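Local coordinates for protein-tyrosine-phosphatase (PDB 7DHD) that probably removes phosphate from phosphotyrosine in proteins, as a low-molecular-weight protein tyrosine phosphatase linked to capsular polysaccharide, at residues A[14-19]-A[41-46]; A[119-124]-A[135-140]. All blocks are in the same frame, centred on the assembly; numbering follows the deposited sequence.

Contact 1: A[14-19]-A[41-46]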
ATOM      1  N   GLY A  14       7.257   0.532  -6.415  1.00 18.38           N
ATOM      2  CA  GLY A  14       6.735   0.169  -7.733  1.00 19.04           C
ATOM      3  C   GLY A  14       5.229   0.250  -7.903  1.00 21.58           C
ATOM      4  O   GLY A  14       4.744   0.316  -9.038  1.00 21.16           O
ATOM      5  N   ASN A  15       4.481   0.189  -6.778  1.00 18.39           N
ATOM      6  CA  ASN A  15       3.013   0.164  -6.764  1.00 18.65           C
ATOM      7  C   ASN A  15       2.463  -1.038  -7.579  1.00 20.83           C
ATOM      8  O   ASN A  15       1.435  -0.937  -8.266  1.00 18.48           O
ATOM      9  CB  ASN A  15       2.393   1.515  -7.197  1.00 19.43           C
ATOM     10  CG  ASN A  15       0.899   1.626  -6.992  1.00 23.97           C
ATOM     11  OD1 ASN A  15       0.188   2.183  -7.826  1.00 18.26           O
ATOM     12  ND2 ASN A  15       0.388   1.088  -5.896  1.00 18.48           N
ATOM     13  N   ILE A  16       3.170  -2.186  -7.502  1.00 18.57           N
ATOM     14  CA  ILE A  16       2.748  -3.416  -8.194  1.00 18.11           C
ATOM     15  C   ILE A  16       2.699  -4.637  -7.267  1.00 20.65           C
ATOM     16  O   ILE A  16       2.008  -5.608  -7.597  1.00 19.09           O
ATOM     17  CB  ILE A  16       3.556  -3.728  -9.491  1.00 21.43           C
ATOM     18  CG1 ILE A  16       5.080  -3.815  -9.216  1.00 22.68           C
ATOM     19  CG2 ILE A  16       3.224  -2.731 -10.618  1.00 19.80           C
ATOM     20  CD1 ILE A  16       5.896  -4.609 -10.292  1.00 28.02           C
ATOM     21  N   CYS A  17       3.420  -4.613  -6.129  1.00 18.93           N
ATOM     22  CA  CYS A  17       3.413  -5.738  -5.208  1.00 19.72           C
ATOM     23  C   CYS A  17       2.766  -5.399  -3.859  1.00 21.91           C
ATOM     24  O   CYS A  17       1.601  -5.722  -3.653  1.00 22.74           O
ATOM     25  CB  CYS A  17       4.816  -6.317  -5.037  1.00 20.59           C
ATOM     26  SG  CYS A  17       5.538  -7.038  -6.546  1.00 24.52           S
ATOM     27  N   ARG A  18       3.523  -4.779  -2.937  1.00 17.25           N
ATOM     28  CA  ARG A  18       3.044  -4.470  -1.583  1.00 15.82           C
ATOM     29  C   ARG A  18       1.856  -3.501  -1.506  1.00 17.74           C
ATOM     30  O   ARG A  18       0.843  -3.881  -0.922  1.00 18.71           O
ATOM     31  CB  ARG A  18       4.188  -3.955  -0.684  1.00 16.30           C
ATOM     32  CG  ARG A  18       5.169  -5.040  -0.245  1.00 21.12           C
ATOM     33  CD  ARG A  18       6.374  -4.441   0.454  1.00 24.29           C
ATOM     34  NE  ARG A  18       7.162  -3.606  -0.460  1.00 26.14           N
ATOM     35  CZ  ARG A  18       8.258  -2.932  -0.122  1.00 36.79           C
ATOM     36  NH1 ARG A  18       8.722  -2.982   1.120  1.00 22.90           N
ATOM     37  NH2 ARG A  18       8.903  -2.211  -1.026  1.00 19.95           N
ATOM     38  N   SER A  19       1.979  -2.246  -2.035  1.00 15.39           N
ATOM     39  CA  SER A  19       0.898  -1.258  -1.868  1.00 15.31           C
ATOM     40  C   SER A  19      -0.465  -1.675  -2.516  1.00 19.06           C
ATOM     41  O   SER A  19      -1.471  -1.458  -1.835  1.00 19.75           O
ATOM     42  CB  SER A  19       1.318   0.148  -2.286  1.00 18.20           C
ATOM     43  OG  SER A  19       1.747   0.187  -3.634  1.00 20.88           O
ATOM     44  N   ALA A  41       8.239   5.408  -7.266  1.00 19.11           N
ATOM     45  CA  ALA A  41       8.756   5.247  -8.623  1.00 19.30           C
ATOM     46  C   ALA A  41       7.887   4.189  -9.318  1.00 21.80           C
ATOM     47  O   ALA A  41       8.348   3.094  -9.630  1.00 20.60           O
ATOM     48  CB  ALA A  41      10.219   4.833  -8.594  1.00 21.02           C
ATOM     49  N   ALA A  42       6.594   4.505  -9.503  1.00 19.08           N
ATOM     50  CA  ALA A  42       5.618   3.579 -10.077  1.00 19.37           C
ATOM     51  C   ALA A  42       6.061   2.929 -11.404  1.00 21.01           C
ATOM     52  O   ALA A  42       6.554   3.623 -12.282  1.00 20.14           O
ATOM     53  CB  ALA A  42       4.270   4.268 -10.244  1.00 20.52           C
ATOM     54  N   GLU A  43       5.911   1.597 -11.506  1.00 19.09           N
ATOM     55  CA  GLU A  43       6.245   0.798 -12.692  1.00 20.64           C
ATOM     56  C   GLU A  43       5.207   1.050 -13.755  1.00 25.08           C
ATOM     57  O   GLU A  43       4.017   0.797 -13.519  1.00 25.00           O
ATOM     58  CB  GLU A  43       6.193  -0.712 -12.354  1.00 22.71           C
ATOM     59  CG  GLU A  43       7.395  -1.211 -11.569  1.00 36.23           C
ATOM     60  CD  GLU A  43       8.675  -1.264 -12.379  1.00 63.15           C
ATOM     61  OE1 GLU A  43       8.686  -1.936 -13.437  1.00 63.87           O
ATOM     62  OE2 GLU A  43       9.657  -0.606 -11.968  1.00 62.09           O
ATOM     63  N   LYS A  44       5.649   1.482 -14.938  1.00 20.35           N
ATOM     64  CA  LYS A  44       4.725   1.745 -16.046  1.00 20.97           C
ATOM     65  C   LYS A  44       5.160   1.038 -17.328  1.00 28.05           C
ATOM     66  O   LYS A  44       6.348   0.779 -17.514  1.00 28.92           O
ATOM     67  CB  LYS A  44       4.640   3.267 -16.319  1.00 22.26           C
ATOM     68  CG  LYS A  44       4.287   4.155 -15.108  1.00 26.30           C
ATOM     69  CD  LYS A  44       2.791   4.339 -14.964  1.00 36.92           C
ATOM     70  CE  LYS A  44       2.433   5.388 -13.943  1.00 34.47           C
ATOM     71  NZ  LYS A  44       2.597   6.766 -14.480  1.00 35.06           N
ATOM     72  N   SER A  45       4.194   0.726 -18.214  1.00 25.62           N
ATOM     73  CA  SER A  45       4.485   0.156 -19.533  1.00 26.24           C
ATOM     74  C   SER A  45       4.303   1.348 -20.471  1.00 28.50           C
ATOM     75  O   SER A  45       3.174   1.698 -20.821  1.00 26.70           O
ATOM     76  CB  SER A  45       3.533  -0.987 -19.869  1.00 31.07           C
ATOM     77  OG  SER A  45       3.875  -1.505 -21.145  1.00 37.51           O
ATOM     78  N   ARG A  46       5.424   2.012 -20.818  1.00 27.12           N
ATOM     79  CA  ARG A  46       5.456   3.284 -21.548  1.00 28.68           C
ATOM     80  C   ARG A  46       4.747   4.275 -20.604  1.00 32.78           C
ATOM     81  O   ARG A  46       5.285   4.560 -19.538  1.00 32.55           O
ATOM     82  CB  ARG A  46       4.799   3.199 -22.948  1.00 31.55           C
ATOM     83  CG  ARG A  46       5.755   3.467 -24.091  1.00 42.06           C
ATOM     84  CD  ARG A  46       5.001   3.583 -25.398  1.00 55.81           C
ATOM     85  NE  ARG A  46       5.794   3.127 -26.539  1.00 71.50           N
ATOM     86  CZ  ARG A  46       6.587   3.903 -27.269  1.00 85.97           C
ATOM     87  NH1 ARG A  46       7.272   3.395 -28.284  1.00 73.40           N
ATOM     88  NH2 ARG A  46       6.713   5.194 -26.981  1.00 73.15           N
TER
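Gly14 and Ala42 bring the two backbones together, their CA atoms 4.3 Å apart, and the carbonyl of Gly14 is the point of attachment. Glu43 N donates to Gly14 O at 3.0 Å along a nearly straight line (174°). The same oxygen receives a CA-H...O contact from Ala42 CA at 3.5 Å, while Gly14 CA lies 3.8 Å from Ala41 O. Side chains add a small apolar patch. Ile16 reaches across with two branches: its CD1 meets Glu43 CG at 3.9 Å, and its CG2 lies beside Glu43 CB, the two chains set at a slant to each other. Glu43 thus offers its methylene groups to the isoleucine; a bend at chi2 (-71°) turns the carboxylate away, where OE1 forms a weak, long ion pair with Lys50. Within 14-19, Asn15 faces another way, its OD1 accepting from the backbone N of Gln73 and its ND2 bonded to Ser37. Residues 14-19 belong to the phosphate-binding loop of this family, which starts at the predicted nucleophile Cys12 and runs into helix 18-29 with Cys17 as N-cap. Chemically, a main-chain bond backed by aliphatic carbon joins 14-19 to 41-46, and a backbone hydrogen bond between Val13 and Ala41 adds to it, an attachment that probably owes little to side-chain charge.

Contact 2: A[119-124]-A[135-140]; sequences DIPDPY and YQLIDE
Ile120 lays its CD1 methyl against Leu137, 3.8 Å from CD2 and almost as near to CG, so that the isoleucine end rests beside the leucine branch point. Its other branch serves a second partner: CG2 meets Ile138 CG1 at 3.6 Å, with Ile138 CD1 a little farther off. One loop residue therefore spans two successive helix residues, crossing Leu137 obliquely and Ile138 at about a right angle. The division follows from the first torsion of Ile120 (chi1 -56°), which sets CG1 beside the backbone N and CG2 beside the carbonyl carbon, sending the branches to different neighbours. Leu137 points its CB at the loop, and its CD2 also packs on Pro121 CD at 3.7 Å, the two side chains again nearly perpendicular. The main-chain oxygen of Asp119 also lies close to that methyl, at 3.8 Å from Leu137 CD2; the side-chain contacts themselves are all apolar.

Farther along, the loop makes a polar bond of its own. Tyr124 N donates to Asp122 OD1 at 3.1 Å, closing an Asx turn, and approaches from well above the carboxylate plane, 67° out of it. Asp122 is the predicted proton donor of the phosphatase, and the aspartate-proline pair it forms with Pro123 is a hallmark of the family's acid loop. The apolar packing joins the start of this loop, at Ile120 and Pro121, to helix 128-146.

Around this seam, Ile138 also touches Thr21 of helix 18-29, and Pro123 packs on Phe131 and Ala134 of helix 128-146, the helix that carries 135-140. Ile120 is joined by a backbone hydrogen bond to Met89, just past strand 85-88, so the 119-124 loop lies between the C-terminal helix and the end of the parallel sheet.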
ATOM      1  N   ASP A 119       8.831  -3.203   9.090  1.00 21.37           N
ATOM      2  CA  ASP A 119       8.806  -2.948   7.651  1.00 21.42           C
ATOM      3  C   ASP A 119       8.219  -4.188   6.956  1.00 24.05           C
ATOM      4  O   ASP A 119       8.553  -5.324   7.333  1.00 24.04           O
ATOM      5  CB  ASP A 119      10.235  -2.720   7.144  1.00 23.56           C
ATOM      6  CG  ASP A 119      10.805  -1.333   7.391  1.00 29.17           C
ATOM      7  OD1 ASP A 119      11.998  -1.160   7.197  1.00 33.56           O
ATOM      8  OD2 ASP A 119      10.036  -0.417   7.747  1.00 28.67           O
ATOM      9  N   ILE A 120       7.362  -3.978   5.938  1.00 18.39           N
ATOM     10  CA  ILE A 120       6.786  -5.087   5.184  1.00 19.70           C
ATOM     11  C   ILE A 120       7.844  -5.582   4.161  1.00 24.53           C
ATOM     12  O   ILE A 120       8.363  -4.768   3.392  1.00 21.91           O
ATOM     13  CB  ILE A 120       5.420  -4.722   4.522  1.00 22.35           C
ATOM     14  CG1 ILE A 120       4.357  -4.202   5.572  1.00 23.71           C
ATOM     15  CG2 ILE A 120       4.883  -5.877   3.662  1.00 22.59           C
ATOM     16  CD1 ILE A 120       3.917  -5.145   6.751  1.00 26.40           C
ATOM     17  N   PRO A 121       8.180  -6.897   4.152  1.00 22.96           N
ATOM     18  CA  PRO A 121       9.186  -7.391   3.194  1.00 22.40           C
ATOM     19  C   PRO A 121       8.720  -7.302   1.752  1.00 25.87           C
ATOM     20  O   PRO A 121       7.555  -7.599   1.460  1.00 24.34           O
ATOM     21  CB  PRO A 121       9.425  -8.839   3.632  1.00 24.96           C
ATOM     22  CG  PRO A 121       8.164  -9.236   4.306  1.00 29.91           C
ATOM     23  CD  PRO A 121       7.640  -7.994   4.979  1.00 25.12           C
ATOM     24  N   ASP A 122       9.611  -6.826   0.869  1.00 21.48           N
ATOM     25  CA  ASP A 122       9.313  -6.722  -0.552  1.00 19.61           C
ATOM     26  C   ASP A 122       9.446  -8.105  -1.222  1.00 23.41           C
ATOM     27  O   ASP A 122      10.527  -8.682  -1.193  1.00 23.51           O
ATOM     28  CB  ASP A 122      10.224  -5.683  -1.234  1.00 20.42           C
ATOM     29  CG  ASP A 122       9.999  -5.544  -2.727  1.00 22.98           C
ATOM     30  OD1 ASP A 122       8.902  -5.872  -3.191  1.00 21.68           O
ATOM     31  OD2 ASP A 122      10.909  -5.087  -3.413  1.00 26.43           O
ATOM     32  N   PRO A 123       8.370  -8.630  -1.854  1.00 20.68           N
ATOM     33  CA  PRO A 123       8.464  -9.952  -2.496  1.00 20.61           C
ATOM     34  C   PRO A 123       8.882  -9.909  -3.978  1.00 24.13           C
ATOM     35  O   PRO A 123       9.013 -10.970  -4.605  1.00 23.88           O
ATOM     36  CB  PRO A 123       7.029 -10.497  -2.352  1.00 22.58           C
ATOM     37  CG  PRO A 123       6.175  -9.265  -2.476  1.00 24.91           C
ATOM     38  CD  PRO A 123       6.994  -8.092  -1.940  1.00 21.05           C
ATOM     39  N   TYR A 124       9.082  -8.686  -4.538  1.00 20.68           N
ATOM     40  CA  TYR A 124       9.412  -8.471  -5.949  1.00 22.45           C
ATOM     41  C   TYR A 124      10.532  -9.374  -6.453  1.00 23.49           C
ATOM     42  O   TYR A 124      11.569  -9.462  -5.811  1.00 22.44           O
ATOM     43  CB  TYR A 124       9.713  -6.980  -6.215  1.00 25.15           C
ATOM     44  CG  TYR A 124      10.031  -6.641  -7.659  1.00 30.76           C
ATOM     45  CD1 TYR A 124      11.293  -6.193  -8.025  1.00 34.25           C
ATOM     46  CD2 TYR A 124       9.061  -6.747  -8.657  1.00 32.19           C
ATOM     47  CE1 TYR A 124      11.578  -5.823  -9.341  1.00 38.50           C
ATOM     48  CE2 TYR A 124       9.345  -6.407  -9.985  1.00 34.36           C
ATOM     49  CZ  TYR A 124      10.602  -5.937 -10.318  1.00 46.72           C
ATOM     50  OH  TYR A 124      10.889  -5.600 -11.620  1.00 54.28           O
ATOM     51  N   TYR A 135       2.116 -11.085   2.057  1.00 19.97           N
ATOM     52  CA  TYR A 135       0.666 -11.053   2.260  1.00 19.68           C
ATOM     53  C   TYR A 135       0.320 -11.231   3.750  1.00 23.13           C
ATOM     54  O   TYR A 135      -0.477 -10.459   4.295  1.00 21.48           O
ATOM     55  CB  TYR A 135      -0.066 -12.129   1.414  1.00 21.54           C
ATOM     56  CG  TYR A 135      -1.565 -12.021   1.582  1.00 22.91           C
ATOM     57  CD1 TYR A 135      -2.321 -11.215   0.735  1.00 24.45           C
ATOM     58  CD2 TYR A 135      -2.212 -12.623   2.660  1.00 26.22           C
ATOM     59  CE1 TYR A 135      -3.688 -11.039   0.934  1.00 27.13           C
ATOM     60  CE2 TYR A 135      -3.573 -12.428   2.889  1.00 28.03           C
ATOM     61  CZ  TYR A 135      -4.304 -11.632   2.021  1.00 32.60           C
ATOM     62  OH  TYR A 135      -5.653 -11.480   2.212  1.00 36.13           O
ATOM     63  N   GLN A 136       0.864 -12.283   4.371  1.00 20.78           N
ATOM     64  CA  GLN A 136       0.604 -12.598   5.785  1.00 22.10           C
ATOM     65  C   GLN A 136       0.938 -11.404   6.717  1.00 24.35           C
ATOM     66  O   GLN A 136       0.130 -11.064   7.573  1.00 25.25           O
ATOM     67  CB  GLN A 136       1.325 -13.893   6.210  1.00 24.31           C
ATOM     68  CG  GLN A 136       0.816 -15.176   5.540  1.00 40.30           C
ATOM     69  CD  GLN A 136      -0.656 -15.473   5.741  1.00 62.91           C
ATOM     70  OE1 GLN A 136      -1.258 -15.159   6.780  1.00 60.48           O
ATOM     71  NE2 GLN A 136      -1.258 -16.131   4.758  1.00 53.82           N
ATOM     72  N   LEU A 137       2.084 -10.743   6.518  1.00 22.49           N
ATOM     73  CA  LEU A 137       2.442  -9.588   7.346  1.00 22.55           C
ATOM     74  C   LEU A 137       1.563  -8.360   7.046  1.00 24.20           C
ATOM     75  O   LEU A 137       1.195  -7.643   7.975  1.00 24.57           O
ATOM     76  CB  LEU A 137       3.945  -9.264   7.275  1.00 22.11           C
ATOM     77  CG  LEU A 137       4.564  -8.551   8.511  1.00 27.23           C
ATOM     78  CD1 LEU A 137       4.631  -9.469   9.779  1.00 27.33           C
ATOM     79  CD2 LEU A 137       5.942  -8.000   8.213  1.00 30.13           C
ATOM     80  N   ILE A 138       1.164  -8.172   5.769  1.00 19.99           N
ATOM     81  CA  ILE A 138       0.258  -7.081   5.366  1.00 18.26           C
ATOM     82  C   ILE A 138      -1.093  -7.276   6.064  1.00 23.27           C
ATOM     83  O   ILE A 138      -1.639  -6.317   6.620  1.00 23.26           O
ATOM     84  CB  ILE A 138       0.116  -7.000   3.822  1.00 20.40           C
ATOM     85  CG1 ILE A 138       1.356  -6.327   3.202  1.00 19.47           C
ATOM     86  CG2 ILE A 138      -1.177  -6.260   3.412  1.00 22.14           C
ATOM     87  CD1 ILE A 138       1.508  -6.481   1.669  1.00 23.21           C
ATOM     88  N   ASP A 139      -1.585  -8.539   6.081  1.00 20.47           N
ATOM     89  CA  ASP A 139      -2.855  -8.905   6.705  1.00 20.78           C
ATOM     90  C   ASP A 139      -2.848  -8.572   8.205  1.00 25.54           C
ATOM     91  O   ASP A 139      -3.785  -7.932   8.690  1.00 25.68           O
ATOM     92  CB  ASP A 139      -3.171 -10.391   6.460  1.00 22.85           C
ATOM     93  CG  ASP A 139      -4.515 -10.815   7.001  1.00 33.93           C
ATOM     94  OD1 ASP A 139      -5.536 -10.298   6.515  1.00 35.11           O
ATOM     95  OD2 ASP A 139      -4.541 -11.640   7.938  1.00 44.94           O
ATOM     96  N   GLU A 140      -1.781  -8.979   8.924  1.00 23.21           N
ATOM     97  CA  GLU A 140      -1.624  -8.732  10.369  1.00 23.66           C
ATOM     98  C   GLU A 140      -1.628  -7.201  10.639  1.00 26.43           C
ATOM     99  O   GLU A 140      -2.353  -6.733  11.523  1.00 25.70           O
ATOM    100  CB  GLU A 140      -0.325  -9.392  10.881  1.00 25.26           C
ATOM    101  CG  GLU A 140      -0.246  -9.462  12.403  1.00 35.91           C
ATOM    102  CD  GLU A 140       1.018 -10.010  13.040  1.00 51.77           C
ATOM    103  OE1 GLU A 140       1.968 -10.381  12.311  1.00 41.97           O
ATOM    104  OE2 GLU A 140       1.045 -10.084  14.289  1.00 42.09           O
TER

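How the contacts relate
Contact 1 is a surface contact between two loop regions, whereas contact 2 is partly buried and sets a loop on a long helix. Their chemistry follows that difference: a main-chain hydrogen bond dominates 14-19 with 41-46, and packing of aliphatic side chains, with no polar bond between the segments, joins 119-124 to 135-140. The two follow one another along the chain, yet meet through Arg18. Its NH1 lies 2.9 Å from Ile120 O, a probable hydrogen bond, and also forms a salt bridge with Glu90; the carbonyl oxygen of Arg18 packs on Ile138 CD1. The phosphate-binding loop and the acid loop, each fastened elsewhere in the fold, meet at the predicted active site.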